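Local coordinates for cytochrome c-550-like protein (Thermosynechococcus elongatus, PDB 4LJI) that probably acts as a low-potential electron-carrying cytochrome with one covalently bound heme c, and can partially replace cytochrome c-550 (PsbV), at residues 85-89 against 101-106; 38-43 against 116-121; 10-14 against 123-129. One frame throughout, in Å; residues are numbered along the deposited sequence.

Contact 1: residues 85-89 against 101-106; sequences FQRSP and CRRVSE. With HEC (heme c), chain C.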
loop_
_atom_site.group_PDB
_atom_site.type_symbol
_atom_site.label_atom_id
_atom_site.label_comp_id
_atom_site.label_asym_id
_atom_site.label_seq_id
_atom_site.Cartn_x
_atom_site.Cartn_y
_atom_site.Cartn_z
ATOM N N PHE A 85 10.692 -6.167 14.599
ATOM C CA PHE A 85 10.600 -4.792 14.138
ATOM C C PHE A 85 9.149 -4.502 13.827
ATOM O O PHE A 85 8.594 -3.499 14.269
ATOM C CB PHE A 85 11.466 -4.527 12.900
ATOM C CG PHE A 85 11.281 -3.161 12.348
ATOM C CD1 PHE A 85 11.941 -2.074 12.919
ATOM C CD2 PHE A 85 10.415 -2.963 11.288
ATOM C CE1 PHE A 85 11.736 -0.793 12.413
ATOM C CE2 PHE A 85 10.204 -1.699 10.769
ATOM C CZ PHE A 85 10.884 -0.609 11.344
ATOM N N GLN A 86 8.512 -5.415 13.114
ATOM C CA GLN A 86 7.165 -5.135 12.647
ATOM C C GLN A 86 6.160 -5.098 13.793
ATOM O O GLN A 86 5.130 -4.423 13.716
ATOM C CB GLN A 86 6.742 -6.094 11.545
ATOM C CG GLN A 86 6.005 -5.304 10.441
ATOM C CD GLN A 86 6.870 -4.217 9.873
ATOM O OE1 GLN A 86 8.008 -4.459 9.513
ATOM N NE2 GLN A 86 6.334 -2.999 9.777
ATOM N N ARG A 87 6.465 -5.829 14.861
ATOM C CA ARG A 87 5.560 -5.819 16.007
ATOM C C ARG A 87 5.571 -4.461 16.712
ATOM O O ARG A 87 4.550 -4.020 17.291
ATOM C CB ARG A 87 5.949 -6.942 16.962
ATOM C CG ARG A 87 5.613 -8.332 16.428
ATOM C CD ARG A 87 4.123 -8.535 16.282
ATOM N NE ARG A 87 3.798 -9.906 15.934
ATOM C CZ ARG A 87 2.842 -10.272 15.092
ATOM N NH1 ARG A 87 2.085 -9.363 14.471
ATOM N NH2 ARG A 87 2.658 -11.562 14.859
ATOM N N SER A 88 6.725 -3.810 16.686
ATOM C CA SER A 88 6.906 -2.512 17.331
ATOM C C SER A 88 7.996 -1.735 16.611
ATOM O O SER A 88 9.157 -1.806 16.996
ATOM C CB SER A 88 7.319 -2.698 18.794
ATOM O OG SER A 88 7.351 -1.440 19.460
ATOM N N PRO A 89 7.633 -1.002 15.534
ATOM C CA PRO A 89 8.694 -0.346 14.749
ATOM C C PRO A 89 9.529 0.667 15.522
ATOM O O PRO A 89 8.992 1.439 16.325
ATOM C CB PRO A 89 7.912 0.319 13.600
ATOM C CG PRO A 89 6.710 -0.584 13.428
ATOM C CD PRO A 89 6.333 -0.972 14.840
ATOM N N CYS A 101 6.217 3.929 10.259
ATOM C CA CYS A 101 6.021 2.667 9.555
ATOM C C CYS A 101 4.727 2.064 10.102
ATOM O O CYS A 101 4.062 2.690 10.924
ATOM C CB CYS A 101 7.250 1.744 9.790
ATOM S SG CYS A 101 7.345 0.118 8.932
ATOM N N ARG A 102 4.366 0.866 9.656
ATOM C CA ARG A 102 3.077 0.255 9.967
ATOM C C ARG A 102 3.292 -0.826 11.010
ATOM O O ARG A 102 3.915 -1.852 10.734
ATOM C CB ARG A 102 2.465 -0.365 8.705
ATOM C CG ARG A 102 1.125 -1.015 8.900
ATOM C CD ARG A 102 0.193 -0.107 9.668
ATOM N NE ARG A 102 -1.188 -0.552 9.539
ATOM C CZ ARG A 102 -2.028 -0.095 8.614
ATOM N NH1 ARG A 102 -3.269 -0.563 8.555
ATOM N NH2 ARG A 102 -1.620 0.827 7.753
ATOM N N ARG A 103 2.800 -0.588 12.212
ATOM C CA ARG A 103 2.900 -1.582 13.264
ATOM C C ARG A 103 1.934 -2.715 12.917
ATOM O O ARG A 103 0.819 -2.461 12.444
ATOM C CB ARG A 103 2.516 -0.907 14.571
ATOM C CG ARG A 103 3.033 -1.556 15.815
ATOM C CD ARG A 103 3.311 -0.479 16.854
ATOM N NE ARG A 103 3.887 -1.043 18.073
ATOM C CZ ARG A 103 4.428 -0.322 19.049
ATOM N NH1 ARG A 103 4.481 1.003 18.954
ATOM N NH2 ARG A 103 4.926 -0.923 20.116
ATOM N N VAL A 104 2.326 -3.969 13.144
ATOM C CA VAL A 104 1.442 -5.057 12.797
ATOM C C VAL A 104 1.166 -5.878 14.069
ATOM O O VAL A 104 2.051 -6.526 14.609
ATOM C CB VAL A 104 2.025 -5.937 11.712
ATOM C CG1 VAL A 104 1.116 -7.097 11.434
ATOM C CG2 VAL A 104 2.201 -5.132 10.422
ATOM N N SER A 105 -0.082 -5.807 14.521
ATOM C CA SER A 105 -0.528 -6.423 15.754
ATOM C C SER A 105 -0.720 -7.888 15.485
ATOM O O SER A 105 -0.844 -8.302 14.350
ATOM C CB SER A 105 -1.875 -5.839 16.162
ATOM O OG SER A 105 -2.931 -6.512 15.465
ATOM N N GLU A 106 -0.771 -8.702 16.538
ATOM C CA GLU A 106 -0.956 -10.125 16.304
ATOM C C GLU A 106 -2.359 -10.430 15.831
ATOM O O GLU A 106 -2.636 -11.508 15.321
ATOM C CB GLU A 106 -0.666 -10.912 17.569
ATOM C CG GLU A 106 0.794 -10.911 17.946
ATOM C CD GLU A 106 1.101 -11.946 19.010
ATOM O OE1 GLU A 106 0.970 -13.163 18.733
ATOM O OE2 GLU A 106 1.484 -11.550 20.130
HETATM FE FE HEC C . 7.896 0.315 6.790
HETATM C CHA HEC C . 11.026 1.313 7.851
HETATM C CHB HEC C . 8.899 -2.983 6.848
HETATM C CHC HEC C . 4.631 -0.738 6.009
HETATM C CHD HEC C . 7.004 3.511 6.233
HETATM N NA HEC C . 9.601 -0.651 7.195
HETATM C C1A HEC C . 10.760 -0.034 7.665
HETATM C C2A HEC C . 11.758 -1.064 7.883
HETATM C C3A HEC C . 11.155 -2.248 7.591
HETATM C C4A HEC C . 9.826 -2.024 7.211
HETATM C CMA HEC C . 11.789 -3.610 7.701
HETATM C CAA HEC C . 13.207 -0.876 8.336
HETATM C CBA HEC C . 14.126 -0.564 7.128
HETATM C CGA HEC C . 15.580 -0.385 7.485
HETATM O O1A HEC C . 16.009 -0.579 8.658
HETATM O O2A HEC C . 16.400 -0.040 6.573
HETATM N NB HEC C . 6.932 -1.507 6.465
HETATM C C1B HEC C . 7.537 -2.703 6.592
HETATM C C2B HEC C . 6.596 -3.717 6.321
HETATM C C3B HEC C . 5.369 -3.135 6.117
HETATM C C4B HEC C . 5.628 -1.688 6.190
HETATM C CMB HEC C . 6.882 -5.202 6.360
HETATM C CAB HEC C . 4.077 -3.791 5.801
HETATM C CBB HEC C . 3.600 -4.536 6.868
HETATM N NC HEC C . 6.133 1.218 6.214
HETATM C C1C HEC C . 4.930 0.609 5.976
HETATM C C2C HEC C . 4.055 1.594 5.502
HETATM C C3C HEC C . 4.703 2.801 5.564
HETATM C C4C HEC C . 6.028 2.572 6.028
HETATM C CMC HEC C . 2.621 1.348 5.055
HETATM C CAC HEC C . 4.122 4.103 5.107
HETATM C CBC HEC C . 3.027 4.623 5.705
HETATM N ND HEC C . 8.836 2.038 6.993
HETATM C C1D HEC C . 8.267 3.231 6.769
HETATM C C2D HEC C . 9.197 4.299 7.134
HETATM C C3D HEC C . 10.325 3.703 7.569
HETATM C C4D HEC C . 10.089 2.272 7.460
HETATM C CMD HEC C . 8.939 5.788 7.014
HETATM C CAD HEC C . 11.557 4.395 8.086
HETATM C CBD HEC C . 11.480 4.337 9.626
HETATM C CGD HEC C . 12.403 5.055 10.592
HETATM O O1D HEC C . 13.648 5.149 10.414
HETATM O O2D HEC C . 11.890 5.547 11.628
#
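Gln86 O, in helix 79-87, accepts a hydrogen bond from Val104 N at 2.9 Å. The bond ties the helix to the loop that brings the sixth ligand to the heme of this cytochrome c fold. Cys101 SG binds the iron at 2.2 Å, and His51 is the other axial ligand.

Three more firm hydrogen bonds join the segments. Gln86 NE2 donates to Arg102 O at 2.8 Å, with the oxygen in the amide plane. The bend in its chain (chi2 58°) brings the amide over the rim of the heme, with Gln86 OE1 3.2 Å from HEC CHB. A longer bond from Gln86 NE2 to Cys101 SG is doubtful. Arg103 NE donates to Arg87 O. Arg87 NH1 reaches Val104 O at 2.8 Å, in the guanidinium plane but from above the carbonyl plane.

The rest is van der Waals and sulfur-aromatic contact. The Phe85 ring turns an edge to Cys101 SG, and its CE2 lies 3.3 Å from HEC C2A. Pro89 CD packs on Arg103 CG at 3.5 Å.

Arg102 NH2 hydrogen-bonds Asn49 O of the second subunit. Glu106 CG sits over the centre of one face of the Arg87 guanidinium, 3.6 Å from Arg87 CZ.

Contact 2: residues 38-43 against 116-121; sequences RGKRLF and TLAAFI. With HEC (heme c), chain C.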
loop_
_atom_site.group_PDB
_atom_site.type_symbol
_atom_site.label_atom_id
_atom_site.label_comp_id
_atom_site.label_asym_id
_atom_site.label_seq_id
_atom_site.Cartn_x
_atom_site.Cartn_y
_atom_site.Cartn_z
ATOM N N ARG A 38 3.381 -16.383 -0.446
ATOM C CA ARG A 38 2.421 -15.894 0.553
ATOM C C ARG A 38 2.921 -14.612 1.215
ATOM O O ARG A 38 2.174 -13.649 1.455
ATOM C CB ARG A 38 2.111 -16.972 1.601
ATOM C CG ARG A 38 1.205 -18.087 1.061
ATOM C CD ARG A 38 0.749 -19.039 2.142
ATOM N NE ARG A 38 0.261 -20.289 1.567
ATOM C CZ ARG A 38 -0.068 -21.364 2.279
ATOM N NH1 ARG A 38 0.027 -21.341 3.602
ATOM N NH2 ARG A 38 -0.495 -22.457 1.669
ATOM N N GLY A 39 4.236 -14.547 1.406
ATOM C CA GLY A 39 4.865 -13.381 1.997
ATOM C C GLY A 39 4.778 -12.194 1.041
ATOM O O GLY A 39 4.508 -11.045 1.471
ATOM N N LYS A 40 4.974 -12.457 -0.258
ATOM C CA LYS A 40 4.846 -11.419 -1.311
ATOM C C LYS A 40 3.440 -10.843 -1.306
ATOM O O LYS A 40 3.255 -9.629 -1.288
ATOM C CB LYS A 40 5.144 -12.002 -2.692
ATOM C CG LYS A 40 4.808 -11.064 -3.856
ATOM C CD LYS A 40 4.976 -11.792 -5.184
ATOM C CE LYS A 40 4.634 -10.913 -6.369
ATOM N NZ LYS A 40 5.626 -9.826 -6.408
ATOM N N ARG A 41 2.452 -11.727 -1.265
ATOM C CA ARG A 41 1.068 -11.276 -1.214
ATOM C C ARG A 41 0.802 -10.394 0.012
ATOM O O ARG A 41 0.127 -9.374 -0.080
ATOM C CB ARG A 41 0.141 -12.488 -1.254
ATOM C CG ARG A 41 -1.338 -12.172 -1.251
ATOM C CD ARG A 41 -2.053 -13.338 -1.874
ATOM N NE ARG A 41 -1.342 -13.807 -3.064
ATOM C CZ ARG A 41 -1.697 -13.513 -4.311
ATOM N NH1 ARG A 41 -2.768 -12.763 -4.535
ATOM N NH2 ARG A 41 -0.992 -13.985 -5.332
ATOM N N LEU A 42 1.319 -10.785 1.176
ATOM C CA LEU A 42 1.183 -9.946 2.354
ATOM C C LEU A 42 1.859 -8.599 2.194
ATOM O O LEU A 42 1.370 -7.593 2.675
ATOM C CB LEU A 42 1.760 -10.654 3.603
ATOM C CG LEU A 42 0.880 -11.768 4.089
ATOM C CD1 LEU A 42 1.627 -12.544 5.197
ATOM C CD2 LEU A 42 -0.446 -11.190 4.631
ATOM N N PHE A 43 3.002 -8.573 1.519
ATOM C CA PHE A 43 3.692 -7.321 1.319
ATOM C C PHE A 43 2.856 -6.421 0.392
ATOM O O PHE A 43 2.698 -5.237 0.640
ATOM C CB PHE A 43 5.068 -7.606 0.734
ATOM C CG PHE A 43 5.889 -6.377 0.440
ATOM C CD1 PHE A 43 6.694 -5.808 1.401
ATOM C CD2 PHE A 43 5.853 -5.807 -0.830
ATOM C CE1 PHE A 43 7.463 -4.700 1.110
ATOM C CE2 PHE A 43 6.648 -4.710 -1.115
ATOM C CZ PHE A 43 7.408 -4.149 -0.117
ATOM N N THR A 116 6.626 -15.171 7.047
ATOM C CA THR A 116 6.699 -15.291 5.599
ATOM C C THR A 116 6.908 -13.922 4.941
ATOM O O THR A 116 7.557 -13.859 3.912
ATOM C CB THR A 116 5.454 -15.950 5.003
ATOM O OG1 THR A 116 4.343 -15.054 5.146
ATOM C CG2 THR A 116 5.164 -17.295 5.672
ATOM N N LEU A 117 6.363 -12.855 5.538
ATOM C CA LEU A 117 6.567 -11.485 5.022
ATOM C C LEU A 117 8.031 -11.098 5.244
ATOM O O LEU A 117 8.685 -10.564 4.343
ATOM C CB LEU A 117 5.593 -10.504 5.691
ATOM C CG LEU A 117 5.720 -8.988 5.538
ATOM C CD1 LEU A 117 5.717 -8.635 4.044
ATOM C CD2 LEU A 117 4.547 -8.300 6.244
ATOM N N ALA A 118 8.548 -11.334 6.449
ATOM C CA ALA A 118 9.974 -11.112 6.678
ATOM C C ALA A 118 10.815 -11.923 5.691
ATOM O O ALA A 118 11.793 -11.375 5.138
ATOM C CB ALA A 118 10.371 -11.443 8.152
ATOM N N ALA A 119 10.487 -13.207 5.467
ATOM C CA ALA A 119 11.261 -14.017 4.516
ATOM C C ALA A 119 11.232 -13.411 3.100
ATOM O O ALA A 119 12.251 -13.355 2.420
ATOM C CB ALA A 119 10.749 -15.452 4.478
ATOM N N PHE A 120 10.067 -12.965 2.659
ATOM C CA PHE A 120 9.966 -12.310 1.359
ATOM C C PHE A 120 10.885 -11.091 1.269
ATOM O O PHE A 120 11.639 -10.964 0.316
ATOM C CB PHE A 120 8.521 -11.934 1.026
ATOM C CG PHE A 120 8.420 -11.082 -0.175
ATOM C CD1 PHE A 120 8.516 -11.631 -1.449
ATOM C CD2 PHE A 120 8.267 -9.703 -0.041
ATOM C CE1 PHE A 120 8.429 -10.808 -2.611
ATOM C CE2 PHE A 120 8.193 -8.869 -1.199
ATOM C CZ PHE A 120 8.290 -9.440 -2.478
ATOM N N ILE A 121 10.849 -10.215 2.275
ATOM C CA ILE A 121 11.642 -8.988 2.263
ATOM C C ILE A 121 13.108 -9.358 2.259
ATOM O O ILE A 121 13.907 -8.765 1.524
ATOM C CB ILE A 121 11.348 -8.104 3.495
ATOM C CG1 ILE A 121 9.945 -7.500 3.399
ATOM C CG2 ILE A 121 12.400 -6.970 3.623
ATOM C CD1 ILE A 121 9.517 -6.856 4.697
HETATM FE FE HEC C . 7.896 0.315 6.790
HETATM C CHA HEC C . 11.026 1.313 7.851
HETATM C CHB HEC C . 8.899 -2.983 6.848
HETATM C CHC HEC C . 4.631 -0.738 6.009
HETATM C CHD HEC C . 7.004 3.511 6.233
HETATM N NA HEC C . 9.601 -0.651 7.195
HETATM C C1A HEC C . 10.760 -0.034 7.665
HETATM C C2A HEC C . 11.758 -1.064 7.883
HETATM C C3A HEC C . 11.155 -2.248 7.591
HETATM C C4A HEC C . 9.826 -2.024 7.211
HETATM C CMA HEC C . 11.789 -3.610 7.701
HETATM C CAA HEC C . 13.207 -0.876 8.336
HETATM C CBA HEC C . 14.126 -0.564 7.128
HETATM C CGA HEC C . 15.580 -0.385 7.485
HETATM O O1A HEC C . 16.009 -0.579 8.658
HETATM O O2A HEC C . 16.400 -0.040 6.573
HETATM N NB HEC C . 6.932 -1.507 6.465
HETATM C C1B HEC C . 7.537 -2.703 6.592
HETATM C C2B HEC C . 6.596 -3.717 6.321
HETATM C C3B HEC C . 5.369 -3.135 6.117
HETATM C C4B HEC C . 5.628 -1.688 6.190
HETATM C CMB HEC C . 6.882 -5.202 6.360
HETATM C CAB HEC C . 4.077 -3.791 5.801
HETATM C CBB HEC C . 3.600 -4.536 6.868
HETATM N NC HEC C . 6.133 1.218 6.214
HETATM C C1C HEC C . 4.930 0.609 5.976
HETATM C C2C HEC C . 4.055 1.594 5.502
HETATM C C3C HEC C . 4.703 2.801 5.564
HETATM C C4C HEC C . 6.028 2.572 6.028
HETATM C CMC HEC C . 2.621 1.348 5.055
HETATM C CAC HEC C . 4.122 4.103 5.107
HETATM C CBC HEC C . 3.027 4.623 5.705
HETATM N ND HEC C . 8.836 2.038 6.993
HETATM C C1D HEC C . 8.267 3.231 6.769
HETATM C C2D HEC C . 9.197 4.299 7.134
HETATM C C3D HEC C . 10.325 3.703 7.569
HETATM C C4D HEC C . 10.089 2.272 7.460
HETATM C CMD HEC C . 8.939 5.788 7.014
HETATM C CAD HEC C . 11.557 4.395 8.086
HETATM C CBD HEC C . 11.480 4.337 9.626
HETATM C CGD HEC C . 12.403 5.055 10.592
HETATM O O1D HEC C . 13.648 5.149 10.414
HETATM O O2D HEC C . 11.890 5.547 11.628
#
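Thr116 O is held by two groups. It accepts the helical hydrogen bond from Phe120 N at 2.9 Å, and Gly39 CA approaches it at 3.3 Å in a CA-H...O contact. That second contact marks where helix 33-46 crosses helix 111-127. The segment axes run almost perpendicular, at a crossing angle of -92°, and come within 7.4 Å. Helices 33-46 and 111-127 correspond to the N- and C-terminal helices whose crossing characterises the cytochrome c fold.

Gly39 makes the close approach possible. A CB on it would run into Thr116 O and press on Phe120 CB. Thr116 OG1 turns back to Gln113 O in its own helix.

Phe120 lies across the other helix. Lys40 CA stands over the centre of one ring face, 3.7 Å from the centroid, as a CH-pi contact. Lys40 CB meets the same ring at Phe120 CE1. The amino end of Lys40 runs on to a cation-pi contact with Tyr7.

Phe43 CG lies anti to its backbone N (chi1 178°), which puts one ring face near Phe120 CE2. The two ring planes are 47° apart, an oblique pairing. Leu117 CD1 fits at the edge of the Phe43 ring and touches Phe43 CB at 3.5 Å.

Leu117 CD2 and Ile121 CD1 point to the heme, with Ile121 CD1 3.5 Å from HEC CMB. No hydrogen bond joins the segments. The crossing therefore rests on close fit and apolar burial, and Leu117 and Ile121 extend this apolar contact to the heme methyl CMB.

Contact 3: residues 10-14 against 123-129; sequences QYLKV and RAAAVAP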
loop_
_atom_site.group_PDB
_atom_site.type_symbol
_atom_site.label_atom_id
_atom_site.label_comp_id
_atom_site.label_asym_id
_atom_site.label_seq_id
_atom_site.Cartn_x
_atom_site.Cartn_y
_atom_site.Cartn_z
ATOM N N GLN A 10 11.325 -16.448 -10.821
ATOM C CA GLN A 10 12.217 -15.732 -11.738
ATOM C C GLN A 10 13.057 -14.631 -11.082
ATOM O O GLN A 10 14.212 -14.409 -11.456
ATOM C CB GLN A 10 11.414 -15.148 -12.916
ATOM C CG GLN A 10 12.249 -14.335 -13.922
ATOM C CD GLN A 10 11.407 -13.724 -15.042
ATOM O OE1 GLN A 10 10.210 -14.005 -15.162
ATOM N NE2 GLN A 10 12.035 -12.886 -15.871
ATOM N N TYR A 11 12.494 -13.946 -10.100
ATOM C CA TYR A 11 13.179 -12.805 -9.525
ATOM C C TYR A 11 13.741 -13.074 -8.131
ATOM O O TYR A 11 14.781 -12.528 -7.761
ATOM C CB TYR A 11 12.287 -11.561 -9.591
ATOM C CG TYR A 11 12.076 -11.110 -11.025
ATOM C CD1 TYR A 11 13.150 -11.022 -11.897
ATOM C CD2 TYR A 11 10.811 -10.812 -11.517
ATOM C CE1 TYR A 11 12.980 -10.628 -13.219
ATOM C CE2 TYR A 11 10.629 -10.419 -12.846
ATOM C CZ TYR A 11 11.719 -10.329 -13.687
ATOM O OH TYR A 11 11.559 -9.943 -15.007
ATOM N N LEU A 12 13.078 -13.929 -7.356
ATOM C CA LEU A 12 13.664 -14.392 -6.102
ATOM C C LEU A 12 14.462 -15.678 -6.271
ATOM O O LEU A 12 15.121 -16.129 -5.327
ATOM C CB LEU A 12 12.598 -14.615 -5.051
ATOM C CG LEU A 12 11.801 -13.401 -4.535
ATOM C CD1 LEU A 12 10.953 -13.745 -3.332
ATOM C CD2 LEU A 12 12.679 -12.191 -4.215
ATOM N N LYS A 13 14.392 -16.264 -7.468
ATOM C CA LYS A 13 15.144 -17.474 -7.810
ATOM C C LYS A 13 14.971 -18.582 -6.776
ATOM O O LYS A 13 15.950 -19.139 -6.289
ATOM C CB LYS A 13 16.641 -17.164 -8.014
ATOM C CG LYS A 13 16.929 -16.231 -9.166
ATOM C CD LYS A 13 18.258 -15.501 -8.989
ATOM C CE LYS A 13 18.267 -14.220 -9.824
ATOM N NZ LYS A 13 19.152 -13.144 -9.286
ATOM N N VAL A 14 13.719 -18.870 -6.440
ATOM C CA VAL A 14 13.391 -19.936 -5.496
ATOM C C VAL A 14 12.318 -20.832 -6.113
ATOM O O VAL A 14 11.176 -20.406 -6.301
ATOM C CB VAL A 14 12.887 -19.378 -4.140
ATOM C CG1 VAL A 14 12.446 -20.509 -3.216
ATOM C CG2 VAL A 14 13.954 -18.530 -3.465
ATOM N N ARG A 123 14.674 -12.269 1.336
ATOM C CA ARG A 123 15.105 -12.822 0.053
ATOM C C ARG A 123 15.151 -11.807 -1.075
ATOM O O ARG A 123 16.062 -11.819 -1.888
ATOM C CB ARG A 123 14.258 -14.023 -0.341
ATOM C CG ARG A 123 14.646 -14.700 -1.658
ATOM C CD ARG A 123 16.086 -15.182 -1.660
ATOM N NE ARG A 123 16.318 -16.066 -2.804
ATOM C CZ ARG A 123 17.436 -16.745 -3.008
ATOM N NH1 ARG A 123 18.428 -16.658 -2.126
ATOM N NH2 ARG A 123 17.546 -17.513 -4.089
ATOM N N ALA A 124 14.163 -10.925 -1.138
ATOM C CA ALA A 124 14.169 -9.867 -2.109
ATOM C C ALA A 124 15.382 -8.963 -1.984
ATOM O O ALA A 124 16.023 -8.618 -2.984
ATOM C CB ALA A 124 12.879 -9.041 -1.965
ATOM N N ALA A 125 15.674 -8.541 -0.757
ATOM C CA ALA A 125 16.848 -7.709 -0.492
ATOM C C ALA A 125 18.129 -8.381 -0.966
ATOM O O ALA A 125 19.042 -7.714 -1.495
ATOM C CB ALA A 125 16.939 -7.402 1.029
ATOM N N ALA A 126 18.191 -9.695 -0.810
ATOM C CA ALA A 126 19.402 -10.393 -1.223
ATOM C C ALA A 126 19.557 -10.531 -2.764
ATOM O O ALA A 126 20.670 -10.381 -3.309
ATOM C CB ALA A 126 19.488 -11.762 -0.536
ATOM N N VAL A 127 18.476 -10.860 -3.459
ATOM C CA VAL A 127 18.598 -11.297 -4.857
ATOM C C VAL A 127 17.755 -10.613 -5.918
ATOM O O VAL A 127 18.021 -10.774 -7.108
ATOM C CB VAL A 127 18.333 -12.812 -5.014
ATOM C CG1 VAL A 127 19.176 -13.630 -4.031
ATOM C CG2 VAL A 127 16.865 -13.122 -4.862
ATOM N N ALA A 128 16.730 -9.887 -5.507
ATOM C CA ALA A 128 15.814 -9.307 -6.460
ATOM C C ALA A 128 16.468 -8.105 -7.131
ATOM O O ALA A 128 16.917 -7.194 -6.456
ATOM C CB ALA A 128 14.554 -8.930 -5.755
ATOM N N PRO A 129 16.545 -8.121 -8.474
ATOM C CA PRO A 129 17.108 -7.003 -9.244
ATOM C C PRO A 129 16.450 -5.666 -8.920
ATOM O O PRO A 129 15.222 -5.568 -8.951
ATOM C CB PRO A 129 16.803 -7.401 -10.690
ATOM C CG PRO A 129 16.889 -8.907 -10.655
ATOM C CD PRO A 129 16.238 -9.280 -9.332
#
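Leu12 and Arg123 join the loop after helix 6-10 to the C-terminal end of helix 111-127, the last long helix of the cytochrome c fold. The tight part centres on these two residues. Their side chains slide past each other in opposite directions. Leu12 CD2 presses on Ala124 CA at 3.5 Å, closer than usual for two carbons. It also meets the methyls of Ala124 and Ala128.

Arg123 holds two successive carbonyls. Its NE donates to Leu12 O at 2.8 Å, in the carbonyl plane. NH2 donates to Lys13 O at 3.2 Å from above the plane of the Lys13 carbonyl, and adds a weak bond to Leu12 O. The bend at chi2 (58°) swings the guanidinium back toward the loop, and Val127 CG1 covers part of one face of it. Val14 CG2 adds contact at Arg123 NE, 3.5 Å away. An alanine in place of Arg123 takes these donors away, and Leu12 O and Lys13 O would probably be left without their mates and the loop less firmly held to the helix.

The outer side is looser. Lys13 is exposed, and its extended chain reaches Val127 O only through a weak bond of 3.4 Å from NZ. Tyr11 CD1 and Pro129 CD are 4.4 Å apart.

Between the two sides a polar atom is buried, for Tyr11 O has no partner. Val127 CG2 stands between its own backbone N and carbonyl carbon, and there it faces two loop oxygens, Leu12 O at 3.5 Å and Tyr11 O at 3.6 Å.

In the fold
Helix 111-127 carries one side of both contact 2 and contact 3. Their centres are 12 Å apart, and they meet directly where Phe120 CD1 touches Leu12 CD1 at 3.7 Å. This joins the N-terminal loop to the helix crossing. Contacts 1 and 2 do not touch, with nearest atoms about 5 Å apart, but both reach the same heme. Contact 1 supplies an axial ligand of the iron, and contact 2 covers a heme edge at its methyl CMB. Contact 3 lies across the chain's centre from contact 1, about 24 Å between centres. Its Ala124 side chain is about 11 Å from a heme.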